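Local coordinates for protein ketol-acid reductoisomerase (uncultured archaeon GZfos26G2, PDB 4XDY) that catalyses the magnesium-dependent methyl migration and NADH-dependent reduction of acetolactate to dihydroxyisovalerate in branched-chain amino acid biosynthesis, at residues V89-Y94 with G113-F118. Numbering follows the deposited sequence.
Sequences VQPAIY and GFNICF. With NAI (1,4-dihydronicotinamide adenine dinucleotide), chain E.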
loop_
_atom_site.group_PDB
_atom_site.type_symbol
_atom_site.label_atom_id
_atom_site.label_comp_id
_atom_site.label_asym_id
_atom_site.label_seq_id
_atom_site.Cartn_x
_atom_site.Cartn_y
_atom_site.Cartn_z
ATOM N N VAL A 89 -6.654 20.305 19.918
ATOM C CA VAL A 89 -6.108 21.179 20.963
ATOM C C VAL A 89 -5.697 22.560 20.435
ATOM O O VAL A 89 -5.492 23.489 21.230
ATOM C CB VAL A 89 -4.937 20.602 21.756
ATOM C CG1 VAL A 89 -5.418 19.336 22.519
ATOM C CG2 VAL A 89 -3.727 20.309 20.930
ATOM N N GLN A 90 -5.660 22.718 19.104
ATOM C CA GLN A 90 -5.208 24.036 18.576
ATOM C C GLN A 90 -6.022 25.192 19.079
ATOM O O GLN A 90 -5.419 26.233 19.376
ATOM C CB GLN A 90 -5.186 24.021 17.086
ATOM C CG GLN A 90 -4.215 23.050 16.479
ATOM C CD GLN A 90 -4.213 23.107 14.946
ATOM O OE1 GLN A 90 -4.898 23.931 14.334
ATOM N NE2 GLN A 90 -3.503 22.129 14.321
ATOM N N PRO A 91 -7.361 25.124 19.136
ATOM C CA PRO A 91 -8.083 26.354 19.478
ATOM C C PRO A 91 -7.682 26.938 20.854
ATOM O O PRO A 91 -7.362 28.177 20.940
ATOM C CB PRO A 91 -9.555 25.952 19.415
ATOM C CG PRO A 91 -9.565 24.788 18.435
ATOM C CD PRO A 91 -8.308 24.059 18.749
ATOM N N ALA A 92 -7.590 26.088 21.881
ATOM C CA ALA A 92 -7.258 26.595 23.235
ATOM C C ALA A 92 -5.807 27.098 23.288
ATOM O O ALA A 92 -5.585 28.112 23.903
ATOM C CB ALA A 92 -7.471 25.533 24.310
ATOM N N ILE A 93 -4.846 26.373 22.676
ATOM C CA ILE A 93 -3.479 26.732 22.705
ATOM C C ILE A 93 -3.286 28.040 21.888
ATOM O O ILE A 93 -2.575 28.963 22.297
ATOM C CB ILE A 93 -2.589 25.589 22.196
ATOM C CG1 ILE A 93 -2.640 24.441 23.228
ATOM C CG2 ILE A 93 -1.182 26.078 22.104
ATOM C CD1 ILE A 93 -1.915 23.224 22.804
ATOM N N TYR A 94 -4.016 28.155 20.790
ATOM C CA TYR A 94 -3.943 29.362 19.991
ATOM C C TYR A 94 -4.389 30.562 20.859
ATOM O O TYR A 94 -3.709 31.590 20.918
ATOM C CB TYR A 94 -4.838 29.242 18.727
ATOM C CG TYR A 94 -5.065 30.549 18.085
ATOM C CD1 TYR A 94 -4.063 31.112 17.236
ATOM C CD2 TYR A 94 -6.204 31.260 18.323
ATOM C CE1 TYR A 94 -4.255 32.373 16.694
ATOM C CE2 TYR A 94 -6.397 32.523 17.735
ATOM C CZ TYR A 94 -5.390 33.065 16.950
ATOM O OH TYR A 94 -5.633 34.345 16.399
ATOM N N GLY A 113 -6.714 22.327 7.024
ATOM C CA GLY A 113 -7.673 23.452 7.105
ATOM C C GLY A 113 -8.759 23.461 8.170
ATOM O O GLY A 113 -9.501 24.467 8.280
ATOM N N PHE A 114 -8.847 22.331 8.936
ATOM C CA PHE A 114 -10.005 22.045 9.828
ATOM C C PHE A 114 -10.358 23.289 10.668
ATOM O O PHE A 114 -11.494 23.794 10.614
ATOM C CB PHE A 114 -9.694 20.830 10.715
ATOM C CG PHE A 114 -10.815 20.355 11.561
ATOM C CD1 PHE A 114 -11.107 20.945 12.802
ATOM C CD2 PHE A 114 -11.603 19.274 11.166
ATOM C CE1 PHE A 114 -12.150 20.490 13.592
ATOM C CE2 PHE A 114 -12.654 18.823 11.971
ATOM C CZ PHE A 114 -12.913 19.432 13.174
ATOM N N ASN A 115 -9.384 23.774 11.446
ATOM C CA ASN A 115 -9.724 24.797 12.453
ATOM C C ASN A 115 -10.107 26.124 11.875
ATOM O O ASN A 115 -10.984 26.837 12.435
ATOM C CB ASN A 115 -8.645 24.895 13.493
ATOM C CG ASN A 115 -8.716 23.732 14.511
ATOM O OD1 ASN A 115 -9.813 23.399 14.982
ATOM N ND2 ASN A 115 -7.630 23.103 14.787
ATOM N N ILE A 116 -9.466 26.472 10.774
ATOM C CA ILE A 116 -9.851 27.710 10.048
ATOM C C ILE A 116 -11.174 27.531 9.304
ATOM O O ILE A 116 -12.104 28.334 9.429
ATOM C CB ILE A 116 -8.723 28.191 9.093
ATOM C CG1 ILE A 116 -7.509 28.704 9.871
ATOM C CG2 ILE A 116 -9.279 29.151 8.060
ATOM C CD1 ILE A 116 -7.820 29.974 10.660
ATOM N N CYS A 117 -11.294 26.410 8.588
ATOM C CA CYS A 117 -12.512 26.101 7.840
ATOM C C CYS A 117 -13.773 26.103 8.711
ATOM O O CYS A 117 -14.803 26.679 8.319
ATOM C CB CYS A 117 -12.363 24.691 7.217
ATOM S SG CYS A 117 -13.818 24.115 6.314
ATOM N N PHE A 118 -13.724 25.403 9.847
ATOM C CA PHE A 118 -14.862 25.295 10.730
ATOM C C PHE A 118 -14.936 26.400 11.722
ATOM O O PHE A 118 -15.776 26.366 12.637
ATOM C CB PHE A 118 -14.967 23.887 11.325
ATOM C CG PHE A 118 -15.135 22.813 10.275
ATOM C CD1 PHE A 118 -16.259 22.797 9.476
ATOM C CD2 PHE A 118 -14.164 21.832 10.103
ATOM C CE1 PHE A 118 -16.451 21.823 8.501
ATOM C CE2 PHE A 118 -14.337 20.854 9.120
ATOM C CZ PHE A 118 -15.477 20.851 8.321
HETATM P PA NAI E . 0.681 15.252 16.910
HETATM O O1A NAI E . -0.574 14.526 17.420
HETATM O O2A NAI E . 1.849 14.479 16.476
HETATM O O5B NAI E . 0.970 16.404 18.000
HETATM C C5B NAI E . 2.172 17.219 17.891
HETATM C C4B NAI E . 2.760 17.422 19.321
HETATM O O4B NAI E . 1.803 18.222 20.008
HETATM C C3B NAI E . 2.955 16.174 20.221
HETATM O O3B NAI E . 4.138 15.504 19.783
HETATM C C2B NAI E . 2.997 16.784 21.606
HETATM O O2B NAI E . 4.349 17.142 21.899
HETATM C C1B NAI E . 2.118 18.046 21.413
HETATM N N9A NAI E . 0.864 17.926 22.138
HETATM C C8A NAI E . 0.052 16.787 22.095
HETATM N N7A NAI E . -1.011 16.987 22.863
HETATM C C5A NAI E . -0.870 18.218 23.420
HETATM C C6A NAI E . -1.633 19.012 24.364
HETATM N N6A NAI E . -2.774 18.562 24.904
HETATM N N1A NAI E . -1.220 20.267 24.683
HETATM C C2A NAI E . -0.064 20.753 24.184
HETATM N N3A NAI E . 0.704 20.112 23.321
HETATM C C4A NAI E . 0.357 18.835 22.918
HETATM O O3 NAI E . 0.159 16.223 15.629
HETATM P PN NAI E . 0.197 15.716 14.044
HETATM O O1N NAI E . -0.529 14.394 13.902
HETATM O O2N NAI E . 1.603 15.817 13.624
HETATM O O5D NAI E . -0.812 16.806 13.499
HETATM C C5D NAI E . -0.329 18.178 13.303
HETATM C C4D NAI E . -1.189 18.930 12.224
HETATM O O4D NAI E . -0.799 18.295 10.990
HETATM C C3D NAI E . -2.690 18.737 12.313
HETATM O O3D NAI E . -3.363 19.919 11.862
HETATM C C2D NAI E . -3.020 17.562 11.363
HETATM O O2D NAI E . -4.356 17.494 10.870
HETATM C C1D NAI E . -2.001 17.818 10.273
HETATM N N1N NAI E . -1.568 16.704 9.423
HETATM C C2N NAI E . -1.057 15.603 10.015
HETATM C C3N NAI E . -0.618 14.560 9.279
HETATM C C7N NAI E . 0.013 13.457 9.936
HETATM O O7N NAI E . -0.116 13.109 11.151
HETATM N N7N NAI E . 0.976 12.921 9.230
HETATM C C4N NAI E . -0.691 14.659 7.836
HETATM C C5N NAI E . -1.032 15.933 7.281
HETATM C C6N NAI E . -1.494 16.906 8.110
#
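Asn115, in the short helix 114-117, meets Gln90 and Pro91 at the start of helix 90-98, and this one side chain makes every touch between residues 113-118 and 89-94. Asn115 ND2 donates to Gln90 OE1 at 2.9 Å with an N-H...O angle of 158°. The acceptor lies close to the amide plane of Asn115, whereas the donor stands above the carbonyl plane of Gln90. The two amides are turned 59° apart. ND2 also donates to the backbone O of Asp87, a residue of the NAD(+) site. On the other branch of the amide, Asn115 OD1 lies 3.7 Å from Pro91 CG, a van der Waals contact. Both helices follow neighbouring parallel strands, 80-83 and 107-110, of the Rossmann domain, and the contact joins them beside the dinucleotide. Gln90 carries the contact on to the cofactor, while Val89 and Ile93 lie against its adenine: CG of Gln90 sits beside the backbone N (chi1 -63°) and the chain runs extended from there, carrying Gln90 NE2 to a weak hydrogen bond of 3.3 Å with the ribose O3D of NAI and to Leu85 O. A leucine in its place would probably leave Asn115 ND2 with the Asp87 carbonyl but without its side-chain acceptor, and O3D and Leu85 O without this donor. Further along, Ile116 and Cys117 touch helix 188-203.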